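Local coordinates for putative calcium-regulated periplasmic protein (Bacteroides thetaiotaomicron, PDB 3DB7) that is of uncertain function but binds calcium ions and is probably a calcium-regulated periplasmic protein of the PepSY-like family, at residues Q23-S28 with V74-A79; K83-N88 with T112-D117. All coordinates share one frame; numbering follows the deposited sequence.

Contact 1. Residues Q23-S28 with V74-A79; sequences QHFSDS and VAIIPA
His-24, at the last turn of helix 15-24, meets Ala-75 and Ile-76 of the short 3-10 segment 74-76. Its imidazole is sandwiched. On one face lies CG of Gln-23, the preceding residue, 3.5 Å above the ring plane and over its centre. On the opposite face lies Ile-76 CG1, which stands 3.8 Å from the centroid of the His-24 ring. It sits only 4° off the ring normal, a nearly ideal CH-pi contact. The ring reaches this place because CG of His-24 is anti to its carbonyl carbon (chi1 -59°). The methyl of Ala-75 takes the ring's edge instead, near its plane, with CB 3.8 Å from His-24 CE1. Outside the two segments, the ring of Phe-20 also meets that of His-24. The contact joins the C-terminal end of one helix to the loop that leads into the next, helix 79-88. Both helices belong to an alpha-plus-beta fold with a long antiparallel sheet, and segment 74-79 falls within the PepSY-like family region of the sequence. At Phe-25 the chain leaves helical geometry and enters a type I beta turn, closed by Ser-28 N bonding to Phe-25 O at 3.0 Å. The buried Phe-25 ring approaches Ile-76 obliquely, with CE2 4.2 Å from Ile-76 CD1. It also stacks on Phe-48 and touches Val-65 of strand 62-66, so the end of the helix is tied to the sheet. Ser-28, at the end of the turn, sets its OG at the edge of the Phe-25 ring, in plane.

Contact 2. Residues K83-N88 with T112-D117; sequences KYVTTN and TELKFD
Tyr-84 and Val-85 of helix 79-88 pack on Leu-114 and Phe-116, alternate residues of strand 113-117 turned to the helix. Here the helix covers one face of the antiparallel sheet. The axes of segments 83-88 and 113-117 come within 11.4 Å, at 143°, roughly antiparallel. The tight part is apolar. The edge of Phe-116 points to the face of Tyr-84 in an offset edge-to-face pair, with the planes at 78°. The closest atoms of that pair are Tyr-84 CD2 and Phe-116 CZ, 4.0 Å apart. Leu-114 CD1 touches two helix side chains, Val-85 CG2 at 3.9 Å and Tyr-84 CD2 at 4.0 Å. Tyr-84 is directed there by a CG anti to its own N (chi1 -170°). At the outer margin, Asn-88 ND2 lies 3.3 Å above the Tyr-84 ring plane, over its centre, and gives a weak bond to Tyr-84 O.

The solvent side of the helix is polar. Thr-87 OG1 bonds to Lys-83 O at 2.8 Å, and Thr-87 N reaches the same oxygen from the opposite face of its plane. Glu-113, next to Leu-114, does not touch the helix segment and pairs with Lys-107 instead. No hydrogen bond spans the two segments, so helix and sheet are held here by apolar and aromatic packing.

Contacts 1 and 2 follow one another along the chain, with centres 18 Å apart. Segment 74-79 leads into helix 79-88, with Pro-78 as its N-cap; segment 83-88 is the later part of that helix. This piece of chain meets helix 15-24 first and strand 113-117 afterwards. Neither contact includes a calcium ligand. The Ile-76 side chain is about 14 Å from a bound calcium ion and about 10 Å from that of Glu-64, a calcium ligand. Contact 2 is nearer: the Leu-114 side chain lies about 9 Å from a bound calcium ion. It is also about 7 Å from that of Glu-105, which binds another calcium in a structure of this protein; here that ion is not bound to this chain.

Contact 1. Residues Q23-S28 with V74-A79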
loop_
_atom_site.group_PDB
_atom_site.type_symbol
_atom_site.label_atom_id
_atom_site.label_comp_id
_atom_site.label_asym_id
_atom_site.label_seq_id
_atom_site.Cartn_x
_atom_site.Cartn_y
_atom_site.Cartn_z
ATOM N N GLN A 23 21.303 -13.449 -2.383
ATOM C CA GLN A 23 22.027 -12.200 -2.113
ATOM C C GLN A 23 21.638 -11.622 -0.773
ATOM O O GLN A 23 22.498 -11.222 0.043
ATOM C CB GLN A 23 21.786 -11.172 -3.194
ATOM C CG GLN A 23 22.564 -9.860 -2.979
ATOM C CD GLN A 23 24.052 -10.095 -2.907
ATOM O OE1 GLN A 23 24.594 -10.907 -3.663
ATOM N NE2 GLN A 23 24.722 -9.417 -1.963
ATOM N N HIS A 24 20.335 -11.546 -0.528
ATOM C CA HIS A 24 19.847 -10.724 0.606
ATOM C C HIS A 24 19.252 -11.496 1.741
ATOM O O HIS A 24 19.075 -10.928 2.828
ATOM C CB HIS A 24 18.795 -9.730 0.152
ATOM C CG HIS A 24 19.283 -8.795 -0.894
ATOM N ND1 HIS A 24 20.208 -7.808 -0.639
ATOM C CD2 HIS A 24 18.987 -8.722 -2.215
ATOM C CE1 HIS A 24 20.496 -7.188 -1.776
ATOM N NE2 HIS A 24 19.725 -7.690 -2.743
ATOM N N PHE A 25 18.982 -12.776 1.524
ATOM C CA PHE A 25 18.315 -13.596 2.543
ATOM C C PHE A 25 19.064 -14.899 2.822
ATOM O O PHE A 25 18.470 -15.948 3.124
ATOM C CB PHE A 25 16.873 -13.837 2.104
ATOM C CG PHE A 25 16.056 -12.587 2.154
ATOM C CD1 PHE A 25 15.438 -12.224 3.340
ATOM C CD2 PHE A 25 15.918 -11.773 1.054
ATOM C CE1 PHE A 25 14.691 -11.064 3.416
ATOM C CE2 PHE A 25 15.196 -10.610 1.152
ATOM C CZ PHE A 25 14.586 -10.260 2.320
ATOM N N SER A 26 20.393 -14.803 2.751
ATOM C CA SER A 26 21.254 -15.984 2.856
ATOM C C SER A 26 21.076 -16.658 4.220
ATOM O O SER A 26 21.235 -17.882 4.312
ATOM C CB SER A 26 22.756 -15.634 2.629
ATOM O OG SER A 26 23.191 -14.587 3.481
ATOM N N ASP A 27 20.655 -15.884 5.216
ATOM C CA ASP A 27 20.615 -16.337 6.616
ATOM C C ASP A 27 19.229 -16.779 6.992
ATOM O O ASP A 27 18.972 -17.144 8.144
ATOM C CB ASP A 27 21.026 -15.221 7.584
ATOM N N SER A 28 18.323 -16.718 6.024
ATOM C CA SER A 28 16.917 -17.080 6.286
ATOM C C SER A 28 16.681 -18.440 5.654
ATOM O O SER A 28 17.469 -18.894 4.837
ATOM C CB SER A 28 15.970 -16.023 5.712
ATOM O OG SER A 28 16.084 -14.758 6.356
ATOM N N VAL A 74 19.160 -3.353 4.076
ATOM C CA VAL A 74 19.358 -1.976 3.623
ATOM C C VAL A 74 19.815 -1.928 2.183
ATOM O O VAL A 74 19.481 -0.995 1.452
ATOM C CB VAL A 74 20.376 -1.195 4.535
ATOM C CG1 VAL A 74 20.684 0.224 3.977
ATOM C CG2 VAL A 74 19.810 -1.074 5.942
ATOM N N ALA A 75 20.581 -2.932 1.760
ATOM C CA ALA A 75 21.094 -2.910 0.384
ATOM C C ALA A 75 19.969 -2.797 -0.656
ATOM O O ALA A 75 20.197 -2.309 -1.737
ATOM C CB ALA A 75 21.914 -4.169 0.114
ATOM N N ILE A 76 18.778 -3.306 -0.326
ATOM C CA ILE A 76 17.608 -3.276 -1.234
ATOM C C ILE A 76 17.006 -1.869 -1.368
ATOM O O ILE A 76 16.326 -1.558 -2.346
ATOM C CB ILE A 76 16.502 -4.214 -0.655
ATOM C CG1 ILE A 76 17.006 -5.658 -0.657
ATOM C CG2 ILE A 76 15.175 -4.158 -1.451
ATOM C CD1 ILE A 76 16.127 -6.626 0.167
ATOM N N ILE A 77 17.184 -1.026 -0.353
ATOM C CA ILE A 77 16.554 0.286 -0.292
ATOM C C ILE A 77 17.339 1.348 -1.068
ATOM O O ILE A 77 18.553 1.539 -0.822
ATOM C CB ILE A 77 16.446 0.739 1.190
ATOM C CG1 ILE A 77 15.742 -0.329 2.045
ATOM C CG2 ILE A 77 15.749 2.068 1.293
ATOM C CD1 ILE A 77 15.847 -0.075 3.499
ATOM N N PRO A 78 16.697 2.021 -2.029
ATOM C CA PRO A 78 17.438 3.050 -2.768
ATOM C C PRO A 78 18.053 4.069 -1.815
ATOM O O PRO A 78 17.440 4.446 -0.820
ATOM C CB PRO A 78 16.373 3.688 -3.673
ATOM C CG PRO A 78 15.303 2.607 -3.845
ATOM C CD PRO A 78 15.337 1.782 -2.584
ATOM N N ALA A 79 19.278 4.492 -2.135
ATOM C CA ALA A 79 20.008 5.347 -1.218
ATOM C C ALA A 79 19.244 6.592 -0.845
ATOM O O ALA A 79 19.271 7.032 0.305
ATOM C CB ALA A 79 21.396 5.730 -1.825
#

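Contact 2. Residues K83-N88 with T112-D117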
loop_
_atom_site.group_PDB
_atom_site.type_symbol
_atom_site.label_atom_id
_atom_site.label_comp_id
_atom_site.label_asym_id
_atom_site.label_seq_id
_atom_site.Cartn_x
_atom_site.Cartn_y
_atom_site.Cartn_z
ATOM N N LYS A 83 18.287 7.559 3.004
ATOM C CA LYS A 83 18.696 8.805 3.595
ATOM C C LYS A 83 17.497 9.554 4.126
ATOM O O LYS A 83 17.574 10.059 5.222
ATOM C CB LYS A 83 19.480 9.701 2.638
ATOM C CG LYS A 83 19.937 10.989 3.279
ATOM C CD LYS A 83 20.919 11.752 2.469
ATOM C CE LYS A 83 21.201 13.080 3.065
ATOM N NZ LYS A 83 22.251 13.888 2.288
ATOM N N TYR A 84 16.383 9.607 3.377
ATOM C CA TYR A 84 15.189 10.284 3.876
ATOM C C TYR A 84 14.718 9.651 5.194
ATOM O O TYR A 84 14.367 10.337 6.154
ATOM C CB TYR A 84 14.043 10.248 2.802
ATOM C CG TYR A 84 12.889 11.108 3.154
ATOM C CD1 TYR A 84 12.886 12.414 2.781
ATOM C CD2 TYR A 84 11.867 10.634 3.978
ATOM C CE1 TYR A 84 11.896 13.261 3.194
ATOM C CE2 TYR A 84 10.865 11.469 4.342
ATOM C CZ TYR A 84 10.894 12.786 3.956
ATOM O OH TYR A 84 9.923 13.693 4.396
ATOM N N VAL A 85 14.690 8.329 5.209
ATOM C CA VAL A 85 14.187 7.609 6.379
ATOM C C VAL A 85 15.086 7.807 7.591
ATOM O O VAL A 85 14.645 8.136 8.677
ATOM C CB VAL A 85 13.953 6.117 6.100
ATOM C CG1 VAL A 85 13.694 5.378 7.398
ATOM C CG2 VAL A 85 12.814 5.895 5.051
ATOM N N THR A 86 16.371 7.637 7.395
ATOM C CA THR A 86 17.310 7.769 8.506
ATOM C C THR A 86 17.503 9.192 9.005
ATOM O O THR A 86 17.895 9.402 10.127
ATOM C CB THR A 86 18.645 7.107 8.195
ATOM O OG1 THR A 86 19.232 7.677 7.022
ATOM C CG2 THR A 86 18.475 5.624 8.021
ATOM N N THR A 87 17.198 10.169 8.168
ATOM C CA THR A 87 17.181 11.587 8.579
ATOM C C THR A 87 15.936 11.909 9.386
ATOM O O THR A 87 16.016 12.489 10.472
ATOM C CB THR A 87 17.205 12.515 7.360
ATOM O OG1 THR A 87 18.415 12.291 6.617
ATOM C CG2 THR A 87 17.083 14.018 7.793
ATOM N N ASN A 88 14.770 11.561 8.877
ATOM C CA ASN A 88 13.513 12.080 9.416
ATOM C C ASN A 88 12.832 11.161 10.398
ATOM O O ASN A 88 11.969 11.606 11.184
ATOM C CB ASN A 88 12.555 12.391 8.250
ATOM C CG ASN A 88 13.072 13.519 7.415
ATOM O OD1 ASN A 88 13.179 14.634 7.933
ATOM N ND2 ASN A 88 13.490 13.250 6.167
ATOM N N THR A 112 4.269 4.715 10.042
ATOM C CA THR A 112 4.256 5.697 8.920
ATOM C C THR A 112 4.500 4.988 7.609
ATOM O O THR A 112 5.308 4.049 7.511
ATOM C CB THR A 112 5.321 6.705 9.124
ATOM O OG1 THR A 112 5.062 7.470 10.315
ATOM C CG2 THR A 112 5.443 7.689 7.976
ATOM N N GLU A 113 3.806 5.436 6.575
ATOM C CA GLU A 113 3.998 4.926 5.231
ATOM C C GLU A 113 4.393 6.118 4.342
ATOM O O GLU A 113 3.766 7.169 4.422
ATOM C CB GLU A 113 2.720 4.305 4.669
ATOM C CG GLU A 113 2.185 3.164 5.505
ATOM C CD GLU A 113 0.951 2.473 4.869
ATOM O OE1 GLU A 113 0.642 2.724 3.675
ATOM O OE2 GLU A 113 0.331 1.637 5.562
ATOM N N LEU A 114 5.459 5.928 3.575
ATOM C CA LEU A 114 5.962 6.952 2.689
ATOM C C LEU A 114 5.880 6.454 1.272
ATOM O O LEU A 114 6.028 5.263 1.040
ATOM C CB LEU A 114 7.448 7.215 3.008
ATOM C CG LEU A 114 7.827 7.554 4.454
ATOM C CD1 LEU A 114 9.334 7.608 4.577
ATOM C CD2 LEU A 114 7.150 8.834 4.903
ATOM N N LYS A 115 5.604 7.335 0.346
ATOM C CA LYS A 115 5.654 7.003 -1.083
ATOM C C LYS A 115 6.579 7.968 -1.761
ATOM O O LYS A 115 6.591 9.165 -1.469
ATOM C CB LYS A 115 4.255 7.086 -1.682
ATOM C CG LYS A 115 3.339 5.974 -1.200
ATOM C CD LYS A 115 1.893 6.073 -1.761
ATOM C CE LYS A 115 1.859 5.911 -3.212
ATOM N NZ LYS A 115 0.400 5.960 -3.756
ATOM N N PHE A 116 7.315 7.432 -2.722
ATOM C CA PHE A 116 8.292 8.204 -3.518
ATOM C C PHE A 116 8.029 7.898 -4.996
ATOM O O PHE A 116 7.720 6.734 -5.360
ATOM C CB PHE A 116 9.718 7.813 -3.184
ATOM C CG PHE A 116 10.071 8.023 -1.767
ATOM C CD1 PHE A 116 9.752 7.069 -0.800
ATOM C CD2 PHE A 116 10.756 9.172 -1.378
ATOM C CE1 PHE A 116 10.093 7.276 0.530
ATOM C CE2 PHE A 116 11.117 9.360 -0.065
ATOM C CZ PHE A 116 10.787 8.428 0.884
ATOM N N ASP A 117 8.236 8.866 -5.867
ATOM C CA ASP A 117 8.251 8.555 -7.290
ATOM C C ASP A 117 9.568 7.851 -7.626
ATOM O O ASP A 117 10.421 7.600 -6.765
ATOM C CB ASP A 117 7.933 9.814 -8.148
ATOM C CG ASP A 117 9.064 10.841 -8.172
ATOM O OD1 ASP A 117 10.198 10.526 -7.748
ATOM O OD2 ASP A 117 8.782 12.005 -8.607
#